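Local atomic coordinates of UDP-glucose 4-epimerase (Brucella ovis, PDB entry 4WOK), a protein that probably interconverts UDP-glucose and UDP-galactose by inverting the sugar at C4, with bound NAD as its redox cofactor. Residues S25-L30 / I81-S86; A129-P134 / I139-A144; A163-A166 / G170-Y173; A204-A207 / R211-V214. The protein carries 2 engineered substitutions. One frame throughout, in Å; residues are numbered along the deposited sequence. Where two conformers were deposited one is given.

Contact 1: residues S25-L30 / I81-S86; sequences SHTAKL and IHFAAS. With NAD (nicotinamide-adenine-dinucleotide), chain B.
T27 lays its CB, OG1 and methyl against the far end of the F83 ring, where helix 22-33 packs on the end of strand 79-82 in the Rossmann-type NAD domain. The closest approach is from T27 OG1 to F83 CZ, 3.3 Å, and the hydroxyl meets the ring obliquely. That oxygen is already engaged within the helix, bonded to the carbonyl of I23, so its polar demand is met while its flank rests on the aromatic carbon. With chi1 at -61°, T27 turns its methyl away from the backbone N, and CG2 meets I81 CD1 tip to tip at 3.9 Å. The ring of F83 is also touched by H243, and A240 covers T27; both come from helix 236-251. V16 of strand 13-17 borders the ring too.

Beyond the strand end, the chain runs along NAD. F83 presents its carbonyl O to the ribose C3D at 3.2 Å, while its ring edge, at CD1, lies 4.0 Å from C4D of the same sugar. A84 CB stands 3.6 Å from C4A of the adenine. One aromatic residue therefore links the helix to the cofactor: its outer end packs on T27, its inner edge on the nicotinamide ribose. Across the two protein segments the chemistry is van der Waals contact between buried groups, with no polar bond between them, consistent with close fit contributing to the spacing of helix and strand beside the dinucleotide.

Contact 2: residues A129-P134 / I139-A144; sequences ATYGVP and IGEGEA
A CH-pi and apolar contact joins two parts of the long loop between strand 121-125 and helix 150-169 of the Rossmann-type fold, and a type I beta turn, G140 to E143, shapes its second half. The turn is closed by the backbone bond from E143 N to G140 O, 3.1 Å. Y131 is the centre of the packing. The I139 CG2 methyl sits over the middle of one face of its ring, 3.6 Å from the centroid and only 13° off the ring normal, and the two side chains run past each other in opposite directions. With chi1 at -51°, I139 directs CG2 away from its own backbone N and onto the tyrosine, while the other branch is left to meet P134, whose ring crosses it at about a right angle.

Backbone oxygens of the turn and of the residue after it approach the ring: E143 O and A144 O at its edge, near the plane, G140 O obliquely. At the phenolic end, Y131 OH is 3.4 Å from E141 CA. Its hydrogen bonds go to N260 and R177, and the E141 carboxylate accepts from the backbone N of N260. The loop is thereby tied to the edge strand 257-260 and to strand 172-177. E143 bends its chain at chi2 so that its carboxylate folds back beside P134 and bonds S135, with E143 CD 4.1 Å from P134 CB.

Contact 3: residues A163-A166 / G170-Y173; sequences ADYA and GLRY
A chi1 of 69° places the Y173 ring between its own backbone N and carbonyl carbon, and swings it back toward the helix, where A166 CB meets the ring edge in its plane, 3.9 Å from CE1. The phenol oxygen goes further along the helix, and Y173 OH comes 3.7 Å from A163 CB. L171, whose CG lies opposite its carbonyl carbon (chi1 -67°), instead runs beside Y165 in the conformer given, both side chains pointing the same way; its CD1 touches the tyrosine at the ring edge, near CD2. Between these two apolar pairs A166 CB packs tightly against L171 O.

The chain turns at G170, the first residue to leave helical geometry, with positive phi. Its N still donates to A166 O at 2.9 Å, although the bond is bent (134°) and the donor stands above the carbonyl plane.

This is the reversal of a beta-alpha-beta unit, where helix 150-169 gives way to strand 172-177. Y165 extends to helix 96-116, bonding D112 and Q108 through OH, while R172 and Y173 pair with the neighbouring strands 121-125 and 257-260 of the parallel sheet.

Contact 4: residues A204-A207 / R211-V214; sequences AMMA and RLDV
At the C-terminal end of helix 200-209 one carbonyl, M206 O, accepts two successive backbone amides, R211 N and L212 N, from the chain that leaves the helix. R211 N donates over 2.7 Å, tilted from the carbonyl plane, and L212 N over 3.2 Å from well above it; both come from the same face of the M206 carbonyl. The second bond is the straighter at the hydrogen, 156° against 136°. A207 CA adds a CA-H...O contact to L212 O, so the exit chain is held along one side of the last turns before it leads to strand 215-218. A water lies within hydrogen-bonding distance of both A207 O and L212 O, bridging the helix and the departing chain.

Among the side chains, M206 and R211 bring their CB atoms to 4.0 Å, but the end of the extended arginine then leads away from the helix; a bound phosphate, probably from the crystallisation liquor, lies about 5 Å from the R211 side chain. A207 packs by its methyl on L212 and on the V214 backbone, with P285 touching it from elsewhere. M206, bent at chi3 (69°), curls its end back against L212 while F330 also touches it. M206 CB lies 3.9 Å from L212 CG, and its terminal CE returns to 4.0 Å from that same carbon.

How the contacts relate
Contacts 1 and 3 reach the same parallel sheet, their centres 20 Å apart: contact 1 lies beside the NAD at strand 79-82, and contact 3 at the start of strand 172-177, with the side chain of Y173 about 14 Å from the cofactor. Contact 2 shapes the loop that joins strand 121-125 to the helix used in contact 3; the side chain of Y131 is about 11 Å from NAD. Contact 4 stands apart, its centre 43 Å from that of contact 3 and across the centre of the chain, yet the M206 side chain is about 8 Å from the zinc ion bound by E192, H194, E197 and H199. H194 also bonds NAD, linking the metal site to the cofactor.

Contact 1: residues S25-L30 / I81-S86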
loop_
_atom_site.group_PDB
_atom_site.type_symbol
_atom_site.label_atom_id
_atom_site.label_comp_id
_atom_site.label_asym_id
_atom_site.label_seq_id
_atom_site.Cartn_x
_atom_site.Cartn_y
_atom_site.Cartn_z
ATOM N N SER A 25 -1.613 9.604 2.951
ATOM C CA SER A 25 -2.517 10.705 3.275
ATOM C C SER A 25 -3.772 10.176 3.962
ATOM O O SER A 25 -4.258 10.792 4.918
ATOM C CB SER A 25 -2.892 11.526 2.028
ATOM O OG SER A 25 -3.577 10.739 1.050
ATOM N N HIS A 26 -4.293 9.034 3.505
ATOM C CA HIS A 26 -5.440 8.431 4.196
ATOM C C HIS A 26 -5.090 8.052 5.637
ATOM O O HIS A 26 -5.928 8.137 6.553
ATOM C CB HIS A 26 -5.945 7.198 3.445
ATOM C CG HIS A 26 -6.801 7.525 2.258
ATOM N ND1 HIS A 26 -6.273 7.882 1.040
ATOM C CD2 HIS A 26 -8.150 7.545 2.111
ATOM C CE1 HIS A 26 -7.262 8.117 0.186
ATOM N NE2 HIS A 26 -8.406 7.920 0.812
ATOM N N THR A 27 -3.852 7.616 5.831
ATOM C CA THR A 27 -3.401 7.206 7.155
ATOM C C THR A 27 -3.218 8.418 8.063
ATOM O O THR A 27 -3.564 8.370 9.247
ATOM C CB THR A 27 -2.098 6.401 7.052
ATOM O OG1 THR A 27 -2.358 5.225 6.274
ATOM C CG2 THR A 27 -1.572 6.010 8.447
ATOM N N ALA A 28 -2.693 9.510 7.506
ATOM C CA ALA A 28 -2.601 10.776 8.244
ATOM C C ALA A 28 -3.986 11.267 8.692
ATOM O O ALA A 28 -4.171 11.677 9.844
ATOM C CB ALA A 28 -1.916 11.834 7.386
ATOM N N LYS A 29 -4.959 11.239 7.780
ATOM C CA LYS A 29 -6.337 11.606 8.128
ATOM C C LYS A 29 -6.841 10.770 9.299
ATOM O O LYS A 29 -7.439 11.299 10.248
ATOM C CB LYS A 29 -7.261 11.429 6.913
ATOM C CG LYS A 29 -8.748 11.688 7.187
ATOM C CD LYS A 29 -9.552 11.650 5.880
ATOM C CE LYS A 29 -10.956 12.215 6.041
ATOM N NZ LYS A 29 -11.880 11.249 6.689
ATOM N N LEU A 30 -6.599 9.466 9.239
ATOM C CA LEU A 30 -7.091 8.578 10.282
ATOM C C LEU A 30 -6.382 8.836 11.601
ATOM O O LEU A 30 -7.021 8.875 12.657
ATOM C CB LEU A 30 -6.921 7.111 9.891
ATOM C CG LEU A 30 -7.711 6.212 10.845
ATOM C CD1 LEU A 30 -9.156 6.121 10.407
ATOM C CD2 LEU A 30 -7.099 4.835 10.978
ATOM N N ILE A 81 5.729 5.791 10.376
ATOM C CA ILE A 81 5.093 4.932 9.386
ATOM C C ILE A 81 5.742 5.221 8.029
ATOM O O ILE A 81 5.760 6.362 7.570
ATOM C CB ILE A 81 3.590 5.157 9.316
ATOM C CG1 ILE A 81 2.992 5.177 10.734
ATOM C CG2 ILE A 81 2.938 4.051 8.500
ATOM C CD1 ILE A 81 1.494 5.387 10.738
ATOM N N HIS A 82 6.269 4.174 7.410
ATOM C CA HIS A 82 7.123 4.315 6.237
ATOM C C HIS A 82 6.361 3.886 4.986
ATOM O O HIS A 82 6.226 2.695 4.713
ATOM C CB HIS A 82 8.391 3.482 6.427
ATOM C CG HIS A 82 9.334 3.531 5.259
ATOM N ND1 HIS A 82 9.250 4.495 4.280
ATOM C CD2 HIS A 82 10.392 2.749 4.940
ATOM C CE1 HIS A 82 10.217 4.294 3.389
ATOM N NE2 HIS A 82 10.912 3.238 3.762
ATOM N N PHE A 83 5.845 4.866 4.248
ATOM C CA PHE A 83 5.187 4.640 2.954
ATOM C C PHE A 83 6.036 5.097 1.764
ATOM O O PHE A 83 5.595 5.017 0.620
ATOM C CB PHE A 83 3.869 5.411 2.849
ATOM C CG PHE A 83 2.804 4.985 3.824
ATOM C CD1 PHE A 83 2.086 3.818 3.622
ATOM C CD2 PHE A 83 2.481 5.791 4.913
ATOM C CE1 PHE A 83 1.066 3.441 4.520
ATOM C CE2 PHE A 83 1.474 5.422 5.799
ATOM C CZ PHE A 83 0.771 4.246 5.598
ATOM N N ALA A 84 7.211 5.647 2.040
ATOM C CA ALA A 84 7.953 6.384 1.028
ATOM C C ALA A 84 8.725 5.426 0.130
ATOM O O ALA A 84 9.851 5.054 0.410
ATOM C CB ALA A 84 8.896 7.376 1.688
ATOM N N ALA A 85 8.129 5.007 -0.978
ATOM C CA ALA A 85 8.845 4.079 -1.841
ATOM C C ALA A 85 8.459 4.229 -3.308
ATOM O O ALA A 85 7.461 4.878 -3.633
ATOM C CB ALA A 85 8.596 2.650 -1.375
ATOM N N SER A 86 9.273 3.639 -4.182
ATOM C CA SER A 86 8.895 3.418 -5.567
ATOM C C SER A 86 8.152 2.072 -5.631
ATOM O O SER A 86 8.595 1.061 -5.064
ATOM C CB SER A 86 10.124 3.456 -6.488
ATOM O OG SER A 86 10.794 4.714 -6.402
HETATM P PA NAD B . 2.187 6.899 -3.588
HETATM O O1A NAD B . 3.310 7.074 -4.593
HETATM O O2A NAD B . 0.867 7.607 -3.671
HETATM O O5B NAD B . 2.861 7.476 -2.099
HETATM C C5B NAD B . 4.270 7.393 -2.112
HETATM C C4B NAD B . 4.734 8.642 -1.317
HETATM O O4B NAD B . 6.128 8.539 -0.997
HETATM C C3B NAD B . 4.541 9.796 -2.308
HETATM O O3B NAD B . 3.893 10.837 -1.620
HETATM C C2B NAD B . 5.998 10.162 -2.685
HETATM O O2B NAD B . 6.113 11.504 -2.951
HETATM C C1B NAD B . 6.752 9.786 -1.357
HETATM N N9A NAD B . 8.160 9.418 -1.601
HETATM C C8A NAD B . 8.690 8.503 -2.537
HETATM N N7A NAD B . 10.021 8.396 -2.454
HETATM C C5A NAD B . 10.369 9.282 -1.425
HETATM C C6A NAD B . 11.619 9.630 -0.868
HETATM N N6A NAD B . 12.777 9.066 -1.349
HETATM N N1A NAD B . 11.675 10.526 0.145
HETATM C C2A NAD B . 10.493 11.070 0.583
HETATM N N3A NAD B . 9.225 10.839 0.136
HETATM C C4A NAD B . 9.219 9.919 -0.877
HETATM O O3 NAD B . 2.195 5.295 -3.489
HETATM P PN NAD B . 1.120 4.616 -2.492
HETATM O O1N NAD B . 0.445 5.462 -1.449
HETATM O O2N NAD B . 0.454 3.593 -3.344
HETATM O O5D NAD B . 1.966 3.414 -1.585
HETATM C C5D NAD B . 2.913 3.932 -0.789
HETATM C C4D NAD B . 3.459 2.751 0.014
HETATM O O4D NAD B . 2.493 1.625 -0.066
HETATM C C3D NAD B . 4.752 2.235 -0.650
HETATM O O3D NAD B . 5.535 1.739 0.388
HETATM C C2D NAD B . 4.209 1.095 -1.518
HETATM O O2D NAD B . 5.108 0.091 -1.774
HETATM C C1D NAD B . 3.214 0.514 -0.486
HETATM N N1N NAD B . 2.259 -0.456 -1.226
HETATM C C2N NAD B . 1.289 0.105 -2.053
HETATM C C3N NAD B . 0.405 -0.768 -2.738
HETATM C C7N NAD B . -0.646 -0.175 -3.638
HETATM O O7N NAD B . -1.452 -0.906 -4.221
HETATM N N7N NAD B . -0.686 1.197 -3.792
HETATM C C4N NAD B . 0.540 -2.149 -2.573
HETATM C C5N NAD B . 1.525 -2.676 -1.739
HETATM C C6N NAD B . 2.396 -1.812 -1.061
#

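Contact 2: residues A129-P134 / I139-A144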
loop_
_atom_site.group_PDB
_atom_site.type_symbol
_atom_site.label_atom_id
_atom_site.label_comp_id
_atom_site.label_asym_id
_atom_site.label_seq_id
_atom_site.Cartn_x
_atom_site.Cartn_y
_atom_site.Cartn_z
ATOM N N ALA A 129 4.037 -8.872 -2.840
ATOM C CA ALA A 129 4.942 -9.194 -3.940
ATOM C C ALA A 129 6.208 -9.897 -3.436
ATOM O O ALA A 129 6.924 -10.529 -4.214
ATOM C CB ALA A 129 5.311 -7.935 -4.719
ATOM N N THR A 130 6.485 -9.798 -2.136
ATOM C CA THR A 130 7.660 -10.463 -1.578
ATOM C C THR A 130 7.556 -11.992 -1.684
ATOM O O THR A 130 8.572 -12.683 -1.707
ATOM C CB THR A 130 7.883 -10.086 -0.100
ATOM O OG1 THR A 130 6.702 -10.389 0.648
ATOM C CG2 THR A 130 8.219 -8.595 0.050
ATOM N N TYR A 131 6.332 -12.514 -1.754
ATOM C CA TYR A 131 6.119 -13.966 -1.802
ATOM C C TYR A 131 6.474 -14.591 -3.146
ATOM O O TYR A 131 6.896 -15.751 -3.206
ATOM C CB TYR A 131 4.664 -14.314 -1.475
ATOM C CG TYR A 131 4.255 -13.979 -0.066
ATOM C CD1 TYR A 131 4.887 -14.574 1.018
ATOM C CD2 TYR A 131 3.231 -13.077 0.184
ATOM C CE1 TYR A 131 4.512 -14.275 2.319
ATOM C CE2 TYR A 131 2.853 -12.768 1.485
ATOM C CZ TYR A 131 3.500 -13.371 2.545
ATOM O OH TYR A 131 3.129 -13.071 3.835
ATOM N N GLY A 132 6.287 -13.832 -4.221
ATOM C CA GLY A 132 6.416 -14.376 -5.563
ATOM C C GLY A 132 5.274 -15.344 -5.826
ATOM O O GLY A 132 4.150 -15.116 -5.374
ATOM N N VAL A 133 5.553 -16.426 -6.548
ATOM C CA VAL A 133 4.541 -17.454 -6.797
ATOM C C VAL A 133 4.433 -18.389 -5.593
ATOM O O VAL A 133 5.418 -19.007 -5.195
ATOM C CB VAL A 133 4.859 -18.273 -8.065
ATOM N N PRO A 134 3.228 -18.490 -5.007
ATOM C CA PRO A 134 2.994 -19.253 -3.777
ATOM C C PRO A 134 2.704 -20.724 -4.025
ATOM O O PRO A 134 2.495 -21.130 -5.166
ATOM C CB PRO A 134 1.767 -18.565 -3.183
ATOM C CG PRO A 134 0.990 -18.162 -4.383
ATOM C CD PRO A 134 2.005 -17.803 -5.453
ATOM N N ILE A 139 -2.445 -17.034 0.730
ATOM C CA ILE A 139 -1.025 -16.990 1.062
ATOM C C ILE A 139 -0.801 -16.623 2.526
ATOM O O ILE A 139 -1.100 -15.505 2.940
ATOM C CB ILE A 139 -0.276 -15.979 0.168
ATOM C CG1 ILE A 139 -0.598 -16.233 -1.311
ATOM C CG2 ILE A 139 1.221 -16.037 0.439
ATOM C CD1 ILE A 139 0.007 -15.202 -2.245
ATOM N N GLY A 140 -0.284 -17.569 3.306
ATOM C CA GLY A 140 0.019 -17.319 4.703
ATOM C C GLY A 140 1.400 -16.705 4.840
ATOM O O GLY A 140 2.194 -16.751 3.904
ATOM N N GLU A 141 1.699 -16.134 6.001
ATOM C CA GLU A 141 2.986 -15.476 6.209
ATOM C C GLU A 141 4.130 -16.485 6.242
ATOM O O GLU A 141 5.296 -16.117 6.108
ATOM C CB GLU A 141 2.973 -14.655 7.499
ATOM C CG GLU A 141 2.070 -13.434 7.462
ATOM C CD GLU A 141 0.626 -13.747 7.795
ATOM O OE1 GLU A 141 0.284 -14.937 7.967
ATOM O OE2 GLU A 141 -0.177 -12.796 7.892
ATOM N N GLY A 142 3.790 -17.756 6.422
ATOM C CA GLY A 142 4.781 -18.812 6.451
ATOM C C GLY A 142 5.277 -19.164 5.066
ATOM O O GLY A 142 6.304 -19.823 4.917
ATOM N N GLU A 143 4.540 -18.722 4.051
ATOM C CA GLU A 143 4.901 -18.978 2.663
ATOM C C GLU A 143 6.292 -18.450 2.358
ATOM O O GLU A 143 6.698 -17.407 2.876
ATOM C CB GLU A 143 3.885 -18.338 1.717
ATOM C CG GLU A 143 4.033 -18.771 0.272
ATOM C CD GLU A 143 3.658 -20.225 0.068
ATOM O OE1 GLU A 143 2.551 -20.620 0.500
ATOM O OE2 GLU A 143 4.473 -20.968 -0.516
ATOM N N ALA A 144 7.025 -19.171 1.520
ATOM C CA ALA A 144 8.367 -18.742 1.157
ATOM C C ALA A 144 8.314 -17.405 0.429
ATOM O O ALA A 144 7.340 -17.102 -0.260
ATOM C CB ALA A 144 9.043 -19.787 0.302
#

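Contact 3: residues A163-A166 / G170-Y173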
loop_
_atom_site.group_PDB
_atom_site.type_symbol
_atom_site.label_atom_id
_atom_site.label_comp_id
_atom_site.label_asym_id
_atom_site.label_seq_id
_atom_site.Cartn_x
_atom_site.Cartn_y
_atom_site.Cartn_z
ATOM N N ALA A 163 14.678 -6.572 10.408
ATOM C CA ALA A 163 15.025 -7.627 11.360
ATOM C C ALA A 163 16.448 -7.445 11.882
ATOM O O ALA A 163 16.691 -7.581 13.075
ATOM C CB ALA A 163 14.862 -9.000 10.726
ATOM N N ASP A 164 17.378 -7.115 10.991
ATOM C CA ASP A 164 18.781 -6.921 11.379
ATOM C C ASP A 164 18.986 -5.715 12.275
ATOM O O ASP A 164 19.813 -5.757 13.190
ATOM C CB ASP A 164 19.674 -6.766 10.149
ATOM C CG ASP A 164 19.804 -8.049 9.357
ATOM O OD1 ASP A 164 19.546 -9.129 9.926
ATOM O OD2 ASP A 164 20.164 -7.974 8.160
ATOM N N TYR A 165 18.252 -4.638 11.999
ATOM C CA TYR A 165 18.313 -3.439 12.833
ATOM C C TYR A 165 17.664 -3.680 14.199
ATOM O O TYR A 165 18.066 -3.097 15.217
ATOM C CB TYR A 165 17.654 -2.266 12.107
ATOM C CG TYR A 165 18.624 -1.475 11.260
ATOM C CD1 TYR A 165 19.406 -2.104 10.286
ATOM C CD2 TYR A 165 18.754 -0.096 11.415
ATOM C CE1 TYR A 165 20.303 -1.379 9.507
ATOM C CE2 TYR A 165 19.647 0.638 10.627
ATOM C CZ TYR A 165 20.414 -0.012 9.674
ATOM O OH TYR A 165 21.305 0.691 8.892
ATOM N N ALA A 166 16.668 -4.558 14.237
ATOM C CA ALA A 166 16.089 -4.946 15.521
ATOM C C ALA A 166 17.128 -5.685 16.360
ATOM O O ALA A 166 17.288 -5.413 17.551
ATOM C CB ALA A 166 14.852 -5.813 15.317
ATOM N N GLY A 170 17.856 -2.714 18.582
ATOM C CA GLY A 170 16.617 -2.767 19.340
ATOM C C GLY A 170 15.455 -2.017 18.700
ATOM O O GLY A 170 14.501 -1.639 19.386
ATOM N N LEU A 171 15.520 -1.778 17.392
ATOM C CA LEU A 171 14.376 -1.164 16.731
ATOM C C LEU A 171 13.183 -2.129 16.809
ATOM O O LEU A 171 13.329 -3.352 16.754
ATOM C CB LEU A 171 14.705 -0.770 15.278
ATOM C CG LEU A 171 15.741 0.355 15.081
ATOM C CD1 LEU A 171 15.891 0.774 13.596
ATOM C CD2 LEU A 171 15.460 1.594 15.935
ATOM N N ARG A 172 11.998 -1.554 17.013
ATOM C CA ARG A 172 10.766 -2.333 17.077
ATOM C C ARG A 172 9.922 -2.036 15.849
ATOM O O ARG A 172 9.822 -0.877 15.430
ATOM C CB ARG A 172 9.979 -2.019 18.348
ATOM C CG ARG A 172 10.758 -2.318 19.633
ATOM C CD ARG A 172 9.906 -2.152 20.884
ATOM N NE ARG A 172 9.443 -0.779 21.072
ATOM C CZ ARG A 172 10.123 0.162 21.723
ATOM N NH1 ARG A 172 11.310 -0.116 22.254
ATOM N NH2 ARG A 172 9.617 1.383 21.850
ATOM N N TYR A 173 9.303 -3.058 15.271
ATOM C CA TYR A 173 8.624 -2.827 14.002
ATOM C C TYR A 173 7.470 -3.750 13.729
ATOM O O TYR A 173 7.349 -4.815 14.321
ATOM C CB TYR A 173 9.617 -2.950 12.837
ATOM C CG TYR A 173 10.101 -4.362 12.613
ATOM C CD1 TYR A 173 11.187 -4.860 13.318
ATOM C CD2 TYR A 173 9.476 -5.197 11.690
ATOM C CE1 TYR A 173 11.642 -6.149 13.115
ATOM C CE2 TYR A 173 9.916 -6.488 11.485
ATOM C CZ TYR A 173 11.004 -6.958 12.200
ATOM O OH TYR A 173 11.455 -8.244 12.000
#

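Contact 4: residues A204-A207 / R211-V214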
loop_
_atom_site.group_PDB
_atom_site.type_symbol
_atom_site.label_atom_id
_atom_site.label_comp_id
_atom_site.label_asym_id
_atom_site.label_seq_id
_atom_site.Cartn_x
_atom_site.Cartn_y
_atom_site.Cartn_z
ATOM N N ALA A 204 -9.424 0.929 -15.062
ATOM C CA ALA A 204 -10.722 0.476 -15.567
ATOM C C ALA A 204 -11.750 1.610 -15.489
ATOM O O ALA A 204 -12.565 1.792 -16.396
ATOM C CB ALA A 204 -11.202 -0.746 -14.798
ATOM N N MET A 205 -11.693 2.389 -14.413
ATOM C CA MET A 205 -12.628 3.499 -14.232
ATOM C C MET A 205 -12.353 4.637 -15.203
ATOM O O MET A 205 -13.281 5.220 -15.783
ATOM C CB MET A 205 -12.575 4.021 -12.792
ATOM C CG MET A 205 -13.211 3.073 -11.815
ATOM S SD MET A 205 -13.091 3.608 -10.102
ATOM C CE MET A 205 -14.127 2.351 -9.351
ATOM N N MET A 206 -11.081 4.962 -15.370
ATOM C CA MET A 206 -10.685 5.979 -16.327
ATOM C C MET A 206 -11.172 5.603 -17.722
ATOM O O MET A 206 -11.652 6.456 -18.462
ATOM C CB MET A 206 -9.170 6.163 -16.322
ATOM C CG MET A 206 -8.639 6.832 -15.042
ATOM S SD MET A 206 -6.846 6.671 -14.896
ATOM C CE MET A 206 -6.312 7.727 -16.242
ATOM N N ALA A 207 -11.060 4.323 -18.059
ATOM C CA ALA A 207 -11.488 3.844 -19.377
ATOM C C ALA A 207 -13.012 3.972 -19.515
ATOM O O ALA A 207 -13.511 4.459 -20.522
ATOM C CB ALA A 207 -11.044 2.415 -19.589
ATOM N N ARG A 211 -11.465 8.690 -20.006
ATOM C CA ARG A 211 -10.176 9.308 -19.734
ATOM C C ARG A 211 -9.058 8.445 -20.308
ATOM O O ARG A 211 -7.958 8.931 -20.559
ATOM C CB ARG A 211 -9.992 9.531 -18.231
ATOM C CG ARG A 211 -11.049 10.462 -17.653
ATOM C CD ARG A 211 -10.809 10.759 -16.176
ATOM N NE ARG A 211 -11.699 11.813 -15.684
ATOM C CZ ARG A 211 -11.566 12.424 -14.505
ATOM N NH1 ARG A 211 -10.583 12.087 -13.684
ATOM N NH2 ARG A 211 -12.419 13.372 -14.146
ATOM N N LEU A 212 -9.351 7.160 -20.497
ATOM C CA LEU A 212 -8.510 6.250 -21.284
ATOM C C LEU A 212 -9.364 5.678 -22.402
ATOM O O LEU A 212 -10.585 5.559 -22.261
ATOM C CB LEU A 212 -7.946 5.115 -20.429
ATOM C CG LEU A 212 -6.857 5.434 -19.412
ATOM C CD1 LEU A 212 -6.534 4.178 -18.615
ATOM C CD2 LEU A 212 -5.617 5.971 -20.115
ATOM N N ASP A 213 -8.736 5.318 -23.514
ATOM C CA ASP A 213 -9.487 4.805 -24.647
ATOM C C ASP A 213 -9.934 3.366 -24.437
ATOM O O ASP A 213 -11.054 2.995 -24.799
ATOM C CB ASP A 213 -8.650 4.906 -25.923
ATOM C CG ASP A 213 -8.618 6.310 -26.489
ATOM O OD1 ASP A 213 -9.706 6.882 -26.722
ATOM O OD2 ASP A 213 -7.510 6.840 -26.711
ATOM N N VAL A 214 -9.042 2.541 -23.894
ATOM C CA VAL A 214 -9.334 1.123 -23.706
ATOM C C VAL A 214 -8.740 0.606 -22.407
ATOM O O VAL A 214 -7.858 1.229 -21.818
ATOM C CB VAL A 214 -8.795 0.243 -24.876
ATOM C CG1 VAL A 214 -9.368 0.683 -26.193
ATOM C CG2 VAL A 214 -7.277 0.280 -24.927
HETATM O O HOH W 1 -13.180 5.343 -23.344
#